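Local structure of superantigen-like protein SSL8 (Staphylococcus aureus, 3R2T) at residues A[154-159]-A[244-249]; A[167-172]-A[195-200]; A[171-176]-A[187-192]; A[207-212]-A[221-226]. The protein is of unknown function, but as a secreted staphylococcal superantigen-like protein of the staphylococcal/streptococcal toxin family it probably acts on the host outside the bacterial cell. All coordinates share one frame; numbering follows the deposited sequence. Where two conformers were deposited one is given.

Interaction 1: A[154-159]-A[244-249]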
# COMPACT_ATOMS: atom_id res chain seq x y z
N PRO A 154 25.68 -22.29 -2.31
CA PRO A 154 25.31 -23.23 -1.27
C PRO A 154 24.30 -24.24 -1.81
O PRO A 154 23.53 -23.93 -2.73
CB PRO A 154 24.64 -22.33 -0.23
CG PRO A 154 24.04 -21.20 -1.08
CD PRO A 154 25.07 -20.96 -2.13
N ASN A 155 24.31 -25.46 -1.26
CA ASN A 155 23.37 -26.48 -1.72
C ASN A 155 21.96 -26.10 -1.35
O ASN A 155 21.71 -25.54 -0.28
CB ASN A 155 23.66 -27.86 -1.12
CG ASN A 155 22.75 -28.97 -1.70
OD1 ASN A 155 22.37 -28.92 -2.87
ND2 ASN A 155 22.41 -29.96 -0.88
N LEU A 156 21.04 -26.37 -2.27
CA LEU A 156 19.62 -26.15 -2.08
C LEU A 156 19.12 -27.60 -2.05
O LEU A 156 19.20 -28.31 -3.04
CB LEU A 156 18.99 -25.40 -3.24
CG LEU A 156 17.45 -25.34 -3.28
CD1 LEU A 156 16.86 -24.75 -2.01
CD2 LEU A 156 16.97 -24.55 -4.48
N LEU A 157 18.66 -28.07 -0.89
CA LEU A 157 18.16 -29.42 -0.78
C LEU A 157 16.64 -29.36 -0.74
O LEU A 157 16.07 -28.72 0.14
CB LEU A 157 18.68 -30.08 0.49
CG LEU A 157 18.20 -31.50 0.75
CD1 LEU A 157 18.63 -32.44 -0.37
CD2 LEU A 157 18.75 -31.98 2.10
N VAL A 158 15.99 -30.02 -1.69
CA VAL A 158 14.53 -30.02 -1.73
C VAL A 158 14.07 -31.42 -1.37
O VAL A 158 14.51 -32.39 -2.01
CB VAL A 158 14.01 -29.62 -3.10
CG1 VAL A 158 12.46 -29.62 -3.14
CG2 VAL A 158 14.58 -28.26 -3.48
N LYS A 159 13.19 -31.52 -0.36
CA LYS A 159 12.70 -32.79 0.13
C LYS A 159 11.21 -32.89 0.42
O LYS A 159 10.51 -31.90 0.63
CB LYS A 159 13.38 -33.16 1.43
CG LYS A 159 14.85 -33.16 1.40
CD LYS A 159 15.40 -33.86 2.64
CE LYS A 159 14.91 -33.25 3.93
NZ LYS A 159 15.42 -34.00 5.09
N ILE A 244 20.63 -24.45 2.31
CA ILE A 244 19.23 -24.08 2.29
C ILE A 244 18.46 -25.37 2.08
O ILE A 244 18.81 -26.17 1.22
CB ILE A 244 18.95 -23.11 1.14
CG1 ILE A 244 19.88 -21.88 1.25
CG2 ILE A 244 17.46 -22.71 1.11
CD1 ILE A 244 19.88 -20.99 0.04
N GLU A 245 17.43 -25.59 2.89
CA GLU A 245 16.64 -26.78 2.80
C GLU A 245 15.15 -26.47 2.68
O GLU A 245 14.62 -25.62 3.41
CB GLU A 245 16.90 -27.68 4.02
CG GLU A 245 16.03 -28.93 4.04
CD GLU A 245 16.39 -29.91 5.18
OE1 GLU A 245 15.48 -30.61 5.68
OE2 GLU A 245 17.57 -29.95 5.58
N VAL A 246 14.50 -27.14 1.75
CA VAL A 246 13.08 -26.98 1.56
C VAL A 246 12.40 -28.30 1.89
O VAL A 246 12.87 -29.36 1.46
CB VAL A 246 12.77 -26.61 0.09
CG1 VAL A 246 11.28 -26.63 -0.17
CG2 VAL A 246 13.37 -25.26 -0.25
N ASN A 247 11.33 -28.24 2.68
CA ASN A 247 10.52 -29.42 3.00
C ASN A 247 9.11 -29.20 2.46
O ASN A 247 8.40 -28.28 2.90
CB ASN A 247 10.54 -29.74 4.49
CG ASN A 247 11.77 -30.53 4.89
OD1 ASN A 247 11.82 -31.74 4.70
ND2 ASN A 247 12.77 -29.85 5.44
N LEU A 248 8.72 -30.01 1.48
CA LEU A 248 7.41 -29.91 0.87
C LEU A 248 6.43 -30.89 1.49
O LEU A 248 6.82 -32.01 1.87
CB LEU A 248 7.50 -30.20 -0.63
CG LEU A 248 8.43 -29.31 -1.45
CD1 LEU A 248 8.49 -29.82 -2.89
CD2 LEU A 248 7.97 -27.86 -1.40
N LYS A 249 5.17 -30.49 1.59
CA LYS A 249 4.12 -31.37 2.11
C LYS A 249 2.73 -31.04 1.54
O LYS A 249 2.52 -29.98 0.91
CB LYS A 249 4.13 -31.38 3.65
CG LYS A 249 4.00 -30.02 4.33
CD LYS A 249 4.28 -30.08 5.85
CE LYS A 249 3.28 -30.97 6.64
NZ LYS A 249 3.44 -32.44 6.42
OXT LYS A 249 1.78 -31.85 1.66
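K159 and E245 meet on one face of the parallel pairing of strands 156-160 and 241-248, the first and last strands of the beta-grasp sheet, brought side by side although 84 residues separate the two segments. The lysine can be followed outward. Its CB sits against the carbonyl oxygen of V246 and OD1 of N247. A bend at chi3 (-57°) swings the chain over its neighbour, where CE lies 3.2 Å from OE1 of E245 and near OD1 of N247. The tip NZ closes a salt bridge of 3.4 Å to that same OE1. N247 ND2 donates to E245 OE1 (2.8 Å), reaching it on the anti side of the carboxylate, so OE1 meets one hydrogen-bond donor from its own strand and, more loosely, a charge from the neighbouring one. L157 lies alongside E245 on this face.

Underneath, five backbone bonds alternate in direction from N155 to L248. The opposite face is apolar: L156, V158, I244 and V246 turn toward helix 182-197, with I244 touching I189 and V246 touching L193. One methyl of L156 bridges two residues of the partner strand, its CD1 lying 3.8 Å from I244 CG2 and 3.9 Å from V246 CG2.

Interaction 2: A[167-172]-A[195-200]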
# COMPACT_ATOMS: atom_id res chain seq x y z
N PHE A 167 11.16 -37.87 -1.69
CA PHE A 167 12.37 -37.63 -2.44
C PHE A 167 13.31 -36.68 -1.72
O PHE A 167 12.93 -35.97 -0.81
CB PHE A 167 12.09 -37.09 -3.86
CG PHE A 167 11.25 -35.83 -3.90
CD1 PHE A 167 9.93 -35.88 -4.32
CD2 PHE A 167 11.79 -34.60 -3.55
CE1 PHE A 167 9.15 -34.72 -4.38
CE2 PHE A 167 11.02 -33.44 -3.60
CZ PHE A 167 9.69 -33.51 -4.02
N SER A 168 14.54 -36.68 -2.18
CA SER A 168 15.59 -35.82 -1.67
C SER A 168 16.46 -35.46 -2.87
O SER A 168 17.17 -36.31 -3.39
CB SER A 168 16.41 -36.54 -0.61
OG SER A 168 17.45 -35.70 -0.19
N ILE A 169 16.38 -34.19 -3.30
CA ILE A 169 17.07 -33.70 -4.49
C ILE A 169 17.94 -32.44 -4.28
O ILE A 169 17.46 -31.43 -3.76
CB ILE A 169 16.01 -33.37 -5.61
CG1 ILE A 169 15.09 -34.58 -5.84
CG2 ILE A 169 16.69 -32.93 -6.92
CD1 ILE A 169 14.12 -34.46 -7.07
N ASP A 170 19.21 -32.53 -4.69
CA ASP A 170 20.14 -31.40 -4.61
C ASP A 170 19.91 -30.52 -5.81
O ASP A 170 20.05 -30.98 -6.93
CB ASP A 170 21.60 -31.84 -4.65
CG ASP A 170 22.02 -32.54 -3.40
OD1 ASP A 170 21.22 -32.54 -2.44
OD2 ASP A 170 23.15 -33.08 -3.37
N GLU A 171 19.56 -29.27 -5.57
CA GLU A 171 19.31 -28.32 -6.64
C GLU A 171 20.43 -27.31 -6.66
O GLU A 171 20.89 -26.86 -5.61
CB GLU A 171 17.98 -27.58 -6.42
CG GLU A 171 16.72 -28.42 -6.64
CD GLU A 171 16.46 -28.75 -8.12
OE1 GLU A 171 17.03 -28.09 -9.02
OE2 GLU A 171 15.66 -29.67 -8.39
N PHE A 172 20.89 -26.95 -7.86
CA PHE A 172 21.93 -25.92 -7.98
C PHE A 172 21.27 -24.57 -7.65
O PHE A 172 20.16 -24.31 -8.09
CB PHE A 172 22.52 -25.87 -9.39
CG PHE A 172 23.54 -24.78 -9.56
CD1 PHE A 172 24.83 -24.94 -9.06
CD2 PHE A 172 23.21 -23.59 -10.20
CE1 PHE A 172 25.78 -23.94 -9.20
CE2 PHE A 172 24.15 -22.58 -10.35
CZ PHE A 172 25.44 -22.75 -9.85
N LYS A 195 8.21 -23.94 -10.69
CA LYS A 195 8.56 -24.46 -12.01
C LYS A 195 9.05 -25.91 -12.01
O LYS A 195 8.70 -26.67 -12.91
CB LYS A 195 9.55 -23.51 -12.72
CG LYS A 195 10.94 -23.48 -12.15
CD LYS A 195 11.64 -22.15 -12.48
CE LYS A 195 13.07 -22.08 -11.88
NZ LYS A 195 13.52 -20.67 -11.65
N LYS A 196 9.82 -26.31 -11.00
CA LYS A 196 10.33 -27.69 -10.94
C LYS A 196 9.63 -28.70 -10.03
O LYS A 196 9.81 -29.90 -10.23
CB LYS A 196 11.80 -27.64 -10.54
CG LYS A 196 12.59 -26.72 -11.44
CD LYS A 196 14.07 -26.65 -11.09
CE LYS A 196 14.78 -27.95 -11.34
NZ LYS A 196 16.26 -27.77 -11.26
N TYR A 197 8.88 -28.23 -9.03
CA TYR A 197 8.19 -29.13 -8.10
C TYR A 197 6.68 -28.89 -8.04
O TYR A 197 6.00 -29.40 -7.17
CB TYR A 197 8.81 -29.00 -6.71
CG TYR A 197 10.25 -29.45 -6.69
CD1 TYR A 197 10.58 -30.77 -6.47
CD2 TYR A 197 11.28 -28.56 -6.96
CE1 TYR A 197 11.88 -31.20 -6.48
CE2 TYR A 197 12.60 -28.98 -6.98
CZ TYR A 197 12.90 -30.30 -6.73
OH TYR A 197 14.20 -30.75 -6.74
N LYS A 198 6.16 -28.13 -9.00
CA LYS A 198 4.73 -27.82 -9.08
C LYS A 198 4.14 -27.26 -7.76
O LYS A 198 3.03 -27.61 -7.36
CB LYS A 198 3.95 -29.03 -9.60
CG LYS A 198 4.50 -29.52 -10.96
CD LYS A 198 3.68 -30.64 -11.63
CE LYS A 198 2.31 -30.16 -12.10
NZ LYS A 198 1.59 -31.21 -12.89
N LEU A 199 4.90 -26.39 -7.10
CA LEU A 199 4.42 -25.77 -5.89
C LEU A 199 3.22 -24.92 -6.27
O LEU A 199 3.22 -24.24 -7.31
CB LEU A 199 5.50 -24.88 -5.25
CG LEU A 199 5.07 -24.15 -3.97
CD1 LEU A 199 4.73 -25.15 -2.86
CD2 LEU A 199 6.14 -23.14 -3.51
N TYR A 200 2.19 -24.96 -5.42
CA TYR A 200 0.95 -24.22 -5.60
C TYR A 200 0.16 -24.66 -6.85
O TYR A 200 -0.65 -23.89 -7.35
CB TYR A 200 1.16 -22.69 -5.63
CG TYR A 200 1.97 -22.12 -4.49
CD1 TYR A 200 1.60 -22.36 -3.17
CD2 TYR A 200 3.06 -21.31 -4.73
CE1 TYR A 200 2.34 -21.84 -2.11
CE2 TYR A 200 3.81 -20.77 -3.68
CZ TYR A 200 3.44 -21.04 -2.37
OH TYR A 200 4.16 -20.52 -1.31
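F167 brings CE2 and CZ against CD1 and CE1 of Y197, the closest pair being F167 CE2 and Y197 CE1 at 3.7 Å. The planes are near parallel, 29° apart, but slid so far that the rings barely overlap, so the pair counts as packing and not as a full stack. In the beta-grasp domain it belongs to the junction where the C-terminal part of helix 182-197 lies over the edge strand 167-171 of the sheet. The strand presents alternate residues, F167, I169 and E171, to the helix, and the tyrosine meets all three, ending at E171.

I169 flanks the phenol end: its CG2 is 3.3 Å from Y197 OH, and CD1 approaches CE1 at the ring edge, near the plane. Beyond it, Y197 OH donates to E171 OE2 in a very short bond of 2.5 Å, the oxygen lying at the edge of the ring close to its plane while the carboxylate stands almost perpendicular to that ring, at 86°. A bend at chi2 (-71°) folds the glutamate chain back to bring its carboxylate there.

The other oxygen is taken by the preceding helical residue. K196 comes from the opposite direction and bends at chi3, giving a salt bridge with E171. Each carboxylate oxygen thus has its own donor, from neighbouring residues K196 and Y197, which would restrain the group's rotation and probably favour its ionised form. The hydrogen-bonded salt bridge between K196 NZ and E171 OE1 is modelled at 2.4 Å, so short that its exact length is doubtful.

Interaction 3: A[171-176]-A[187-192]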
# COMPACT_ATOMS: atom_id res chain seq x y z
N GLU A 171 19.56 -29.27 -5.57
CA GLU A 171 19.31 -28.32 -6.64
C GLU A 171 20.43 -27.31 -6.66
O GLU A 171 20.89 -26.86 -5.61
CB GLU A 171 17.98 -27.58 -6.42
CG GLU A 171 16.72 -28.42 -6.64
CD GLU A 171 16.46 -28.75 -8.12
OE1 GLU A 171 17.03 -28.09 -9.02
OE2 GLU A 171 15.66 -29.67 -8.39
N PHE A 172 20.89 -26.95 -7.86
CA PHE A 172 21.93 -25.92 -7.98
C PHE A 172 21.27 -24.57 -7.65
O PHE A 172 20.16 -24.31 -8.09
CB PHE A 172 22.52 -25.87 -9.39
CG PHE A 172 23.54 -24.78 -9.56
CD1 PHE A 172 24.83 -24.94 -9.06
CD2 PHE A 172 23.21 -23.59 -10.20
CE1 PHE A 172 25.78 -23.94 -9.20
CE2 PHE A 172 24.15 -22.58 -10.35
CZ PHE A 172 25.44 -22.75 -9.85
N PHE A 173 21.94 -23.74 -6.86
CA PHE A 173 21.41 -22.43 -6.52
C PHE A 173 22.62 -21.53 -6.38
O PHE A 173 23.65 -21.95 -5.86
CB PHE A 173 20.64 -22.49 -5.20
CG PHE A 173 19.78 -21.28 -4.94
CD1 PHE A 173 20.14 -20.32 -4.00
CD2 PHE A 173 18.59 -21.10 -5.65
CE1 PHE A 173 19.33 -19.22 -3.77
CE2 PHE A 173 17.78 -19.99 -5.43
CZ PHE A 173 18.13 -19.06 -4.50
N PHE A 174 22.53 -20.31 -6.87
CA PHE A 174 23.65 -19.40 -6.77
C PHE A 174 23.14 -18.04 -6.32
O PHE A 174 22.03 -17.62 -6.68
CB PHE A 174 24.41 -19.28 -8.09
CG PHE A 174 23.73 -18.41 -9.10
CD1 PHE A 174 24.26 -17.16 -9.42
CD2 PHE A 174 22.56 -18.81 -9.71
CE1 PHE A 174 23.64 -16.33 -10.35
CE2 PHE A 174 21.92 -17.98 -10.63
CZ PHE A 174 22.47 -16.74 -10.95
N ILE A 175 23.96 -17.39 -5.53
CA ILE A 175 23.68 -16.08 -5.02
C ILE A 175 24.78 -15.18 -5.54
O ILE A 175 25.95 -15.42 -5.31
CB ILE A 175 23.64 -16.11 -3.48
CG1 ILE A 175 22.59 -17.13 -3.01
CG2 ILE A 175 23.37 -14.69 -2.92
CD1 ILE A 175 22.64 -17.45 -1.55
N GLN A 176 24.38 -14.17 -6.29
CA GLN A 176 25.31 -13.20 -6.87
C GLN A 176 25.78 -12.08 -5.91
O GLN A 176 26.90 -11.56 -6.04
CB GLN A 176 24.74 -12.60 -8.17
CG GLN A 176 23.17 -12.59 -8.40
CD GLN A 176 22.29 -12.07 -7.24
OE1 GLN A 176 22.42 -12.51 -6.08
NE2 GLN A 176 21.35 -11.17 -7.57
N PHE A 187 11.66 -15.26 -2.87
CA PHE A 187 11.01 -15.21 -4.17
C PHE A 187 11.66 -16.16 -5.17
O PHE A 187 10.95 -16.90 -5.89
CB PHE A 187 11.02 -13.78 -4.74
CG PHE A 187 10.15 -13.62 -5.98
CD1 PHE A 187 10.65 -13.90 -7.24
CD2 PHE A 187 8.83 -13.21 -5.86
CE1 PHE A 187 9.86 -13.78 -8.36
CE2 PHE A 187 8.02 -13.09 -6.97
CZ PHE A 187 8.52 -13.37 -8.23
N LYS A 188 12.99 -16.14 -5.24
CA LYS A 188 13.71 -17.00 -6.19
C LYS A 188 13.57 -18.46 -5.83
O LYS A 188 13.47 -19.32 -6.70
CB LYS A 188 15.21 -16.63 -6.23
CG LYS A 188 15.57 -15.37 -7.06
CD LYS A 188 17.07 -15.07 -6.88
CE LYS A 188 17.64 -14.26 -8.05
NZ LYS A 188 16.92 -13.01 -8.36
N ILE A 189 13.57 -18.77 -4.54
CA ILE A 189 13.43 -20.15 -4.17
C ILE A 189 12.02 -20.60 -4.56
O ILE A 189 11.88 -21.59 -5.24
CB ILE A 189 13.76 -20.39 -2.72
CG1 ILE A 189 15.25 -20.21 -2.50
CG2 ILE A 189 13.39 -21.81 -2.34
CD1 ILE A 189 15.66 -20.18 -1.01
N ARG A 190 10.98 -19.86 -4.20
CA ARG A 190 9.61 -20.30 -4.57
C ARG A 190 9.38 -20.40 -6.06
O ARG A 190 8.66 -21.28 -6.52
CB ARG A 190 8.52 -19.42 -3.96
CG ARG A 190 8.59 -19.37 -2.44
CD ARG A 190 7.32 -18.89 -1.83
NE ARG A 190 7.52 -18.24 -0.54
CZ ARG A 190 6.57 -18.05 0.36
NH1 ARG A 190 6.84 -17.41 1.51
NH2 ARG A 190 5.35 -18.50 0.13
N LYS A 191 9.98 -19.46 -6.81
CA LYS A 191 9.90 -19.45 -8.27
C LYS A 191 10.41 -20.79 -8.79
O LYS A 191 9.81 -21.43 -9.65
CB LYS A 191 10.77 -18.31 -8.82
CG LYS A 191 10.95 -18.24 -10.35
CD LYS A 191 11.78 -16.99 -10.70
CE LYS A 191 12.06 -16.82 -12.20
NZ LYS A 191 13.02 -17.81 -12.74
N LEU A 192 11.54 -21.23 -8.22
CA LEU A 192 12.15 -22.48 -8.62
C LEU A 192 11.26 -23.66 -8.22
O LEU A 192 11.10 -24.59 -8.99
CB LEU A 192 13.53 -22.60 -8.01
CG LEU A 192 14.38 -23.80 -8.41
CD1 LEU A 192 15.84 -23.46 -8.18
CD2 LEU A 192 13.94 -25.05 -7.68
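Apolar packing of F173 against I189 and L192 is the centre of this contact. With chi1 at -166°, the phenylalanine's CG lies opposite the backbone N, and the ring points from the loop after strand 167-171 toward helix 182-197. Its far end does the touching: CZ lies 3.7 Å from CG1 of I189 and CE2 lies 3.9 Å from the same atom, the two side chains crossing at about a right angle. L192, one helical turn further on, meets the ring at its edge, CD1 being 4.4 Å from F173 CD2. The other methyl of this leucine, CD2, stands 4.5 Å from CG of E171, so that L192 reaches both the last strand residue and the loop.

Aliphatic contact with a charged side chain adds to this. CB of K188 comes to the ring edge, 4.2 Å from F173 CZ, and the lysine chain crosses the ring direction at nearly 90°. Its ammonium group goes elsewhere, to salt bridges with E73 and E184.

Polar bonds in this place are internal to the helix or made to other partners. Within the helix, L192 N donates to K188 O (3.1 Å), linking the backbones of two residues that meet the ring edge one turn apart. The carboxylate of E171 is engaged by K196 and Y197.

F173 also touches L156, L185 and I244, which sets its ring in the hydrophobic layer between helix and sheet that is characteristic of the beta-grasp fold.

Interaction 4: A[207-212]-A[221-226]. With SO4 (sulfate ion), chain C.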
# COMPACT_ATOMS: atom_id res chain seq x y z
N GLY A 207 4.56 -26.34 3.51
CA GLY A 207 5.96 -26.62 3.71
C GLY A 207 6.74 -25.43 4.24
O GLY A 207 6.16 -24.48 4.77
N ARG A 208 8.05 -25.49 4.10
CA ARG A 208 8.91 -24.42 4.58
C ARG A 208 10.25 -24.39 3.88
O ARG A 208 10.69 -25.39 3.30
CB ARG A 208 9.20 -24.60 6.07
CG ARG A 208 9.86 -25.94 6.41
CD ARG A 208 10.37 -25.98 7.86
NE ARG A 208 10.88 -27.29 8.25
CZ ARG A 208 11.57 -27.55 9.37
NH1 ARG A 208 11.88 -26.57 10.22
NH2 ARG A 208 11.97 -28.79 9.62
N ILE A 209 10.89 -23.23 3.98
CA ILE A 209 12.22 -23.01 3.46
C ILE A 209 13.02 -22.68 4.69
O ILE A 209 12.60 -21.83 5.48
CB ILE A 209 12.30 -21.79 2.52
CG1 ILE A 209 11.30 -21.90 1.38
CG2 ILE A 209 13.76 -21.59 1.99
CD1 ILE A 209 11.19 -20.61 0.58
N VAL A 210 14.17 -23.33 4.87
CA VAL A 210 15.04 -23.07 6.00
C VAL A 210 16.42 -22.71 5.49
O VAL A 210 17.05 -23.49 4.77
CB VAL A 210 15.19 -24.30 6.91
CG1 VAL A 210 16.21 -24.04 8.04
CG2 VAL A 210 13.86 -24.68 7.50
N ILE A 211 16.89 -21.52 5.86
CA ILE A 211 18.21 -21.05 5.47
C ILE A 211 19.11 -21.25 6.68
O ILE A 211 18.89 -20.64 7.72
CB ILE A 211 18.16 -19.57 5.03
CG1 ILE A 211 17.22 -19.41 3.83
CG2 ILE A 211 19.57 -19.05 4.68
CD1 ILE A 211 16.84 -17.96 3.51
N ASN A 212 20.11 -22.12 6.57
CA ASN A 212 21.02 -22.38 7.67
C ASN A 212 22.31 -21.60 7.49
O ASN A 212 22.89 -21.62 6.42
CB ASN A 212 21.30 -23.89 7.75
CG ASN A 212 20.10 -24.68 8.23
OD1 ASN A 212 19.58 -24.42 9.31
ND2 ASN A 212 19.68 -25.68 7.45
N ILE A 221 10.88 -19.82 6.64
CA ILE A 221 9.75 -19.22 5.94
C ILE A 221 8.68 -20.28 5.67
O ILE A 221 8.96 -21.33 5.15
CB ILE A 221 10.18 -18.62 4.58
CG1 ILE A 221 11.30 -17.58 4.77
CG2 ILE A 221 8.95 -17.96 3.86
CD1 ILE A 221 12.05 -17.24 3.47
N ASP A 222 7.44 -19.96 6.00
CA ASP A 222 6.33 -20.86 5.79
C ASP A 222 5.80 -20.65 4.37
O ASP A 222 5.51 -19.53 3.96
CB ASP A 222 5.26 -20.53 6.82
CG ASP A 222 4.08 -21.47 6.80
OD1 ASP A 222 3.92 -22.33 5.89
OD2 ASP A 222 3.28 -21.33 7.73
N LEU A 223 5.70 -21.73 3.61
CA LEU A 223 5.22 -21.67 2.23
C LEU A 223 3.69 -21.52 2.10
O LEU A 223 3.20 -21.34 0.98
CB LEU A 223 5.64 -22.93 1.47
CG LEU A 223 7.13 -23.14 1.22
CD1 LEU A 223 7.36 -24.48 0.55
CD2 LEU A 223 7.73 -21.98 0.38
N SER A 224 2.95 -21.60 3.21
CA SER A 224 1.47 -21.48 3.18
C SER A 224 0.96 -20.08 2.89
O SER A 224 -0.19 -19.91 2.51
CB SER A 224 0.87 -21.90 4.52
OG SER A 224 1.19 -23.25 4.79
N ASP A 225 1.81 -19.07 3.11
CA ASP A 225 1.42 -17.68 2.85
C ASP A 225 2.63 -16.87 2.35
O ASP A 225 3.75 -17.34 2.41
CB ASP A 225 0.79 -17.05 4.11
CG ASP A 225 1.77 -16.94 5.29
OD1 ASP A 225 2.98 -17.25 5.12
OD2 ASP A 225 1.32 -16.52 6.40
N LYS A 226 2.37 -15.67 1.82
CA LYS A 226 3.43 -14.82 1.28
C LYS A 226 4.40 -14.43 2.38
O LYS A 226 4.03 -14.37 3.52
CB LYS A 226 2.80 -13.56 0.64
CG LYS A 226 3.81 -12.64 -0.09
CD LYS A 226 3.18 -11.32 -0.63
CE LYS A 226 2.09 -11.55 -1.69
NZ LYS A 226 1.48 -10.24 -2.18
S SO4 C . -0.93 -10.56 0.83
O1 SO4 C . -2.37 -10.50 1.04
O2 SO4 C . -0.23 -10.39 2.11
O3 SO4 C . -0.60 -11.88 0.33
O4 SO4 C . -0.48 -9.53 -0.12
O HOH W 1 3.08 -24.72 5.54
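G207 opens the pairing with both its polar backbone atoms. Its N donates to a water, 3.0 Å away, that also contacts D222 OD1, probably as donor, and lies beside S224 OG; its O accepts from L223 N at 3.0 Å, the donor standing well above the carbonyl plane. L223 packs CB, CG and CD1 against this backbone, whose phi of 141° glycine readily adopts.

R208 follows in a non-hydrogen-bonded pair with D222, its CA-H directed at I221 O over 3.1 Å. The extended arginine salt-bridges E220. Strands 207-213 and 218-222 form a beta hairpin of the beta-grasp domain, with 218-222 outermost, and I209 makes its hydrogen-bonded pair with I221: I209 N to I221 O at 3.0 Å and I221 N to I209 O at 2.9 Å, both in the carbonyl plane. The side chains of I209 and L223 cross at about a right angle, I209 CG1 lying 3.7 Å from L223 CD2.

From D222, the last strand residue, a type I turn leads to D225. D222 OD1 accepts S224 N from above its carboxylate plane, an Asx turn, and K226 NZ donates to O4 (2.9 Å) of a sulfate, probably from the crystallisation liquor, also bound by S150 N of the second subunit.

In the fold
All four contacts lie within the beta-grasp domain. Interaction 1 joins the first and last strands of its five-stranded sheet, and the other three are nested in the chain between them. The first segments of interactions 2 and 3 overlap at E171 and F172, and both contacts reach helix 182-197; their centres are about 11 Å apart. Interaction 4 comes later, in the hairpin following the helix, about 10 Å from the centre of interaction 1, whose strand 241-248 pairs with strand 207-213. Strand 167-171 flanks interaction 1 on its other side. R190 and Y200 hydrogen-bond to the turn after the hairpin, linking the helix region to that part of the domain.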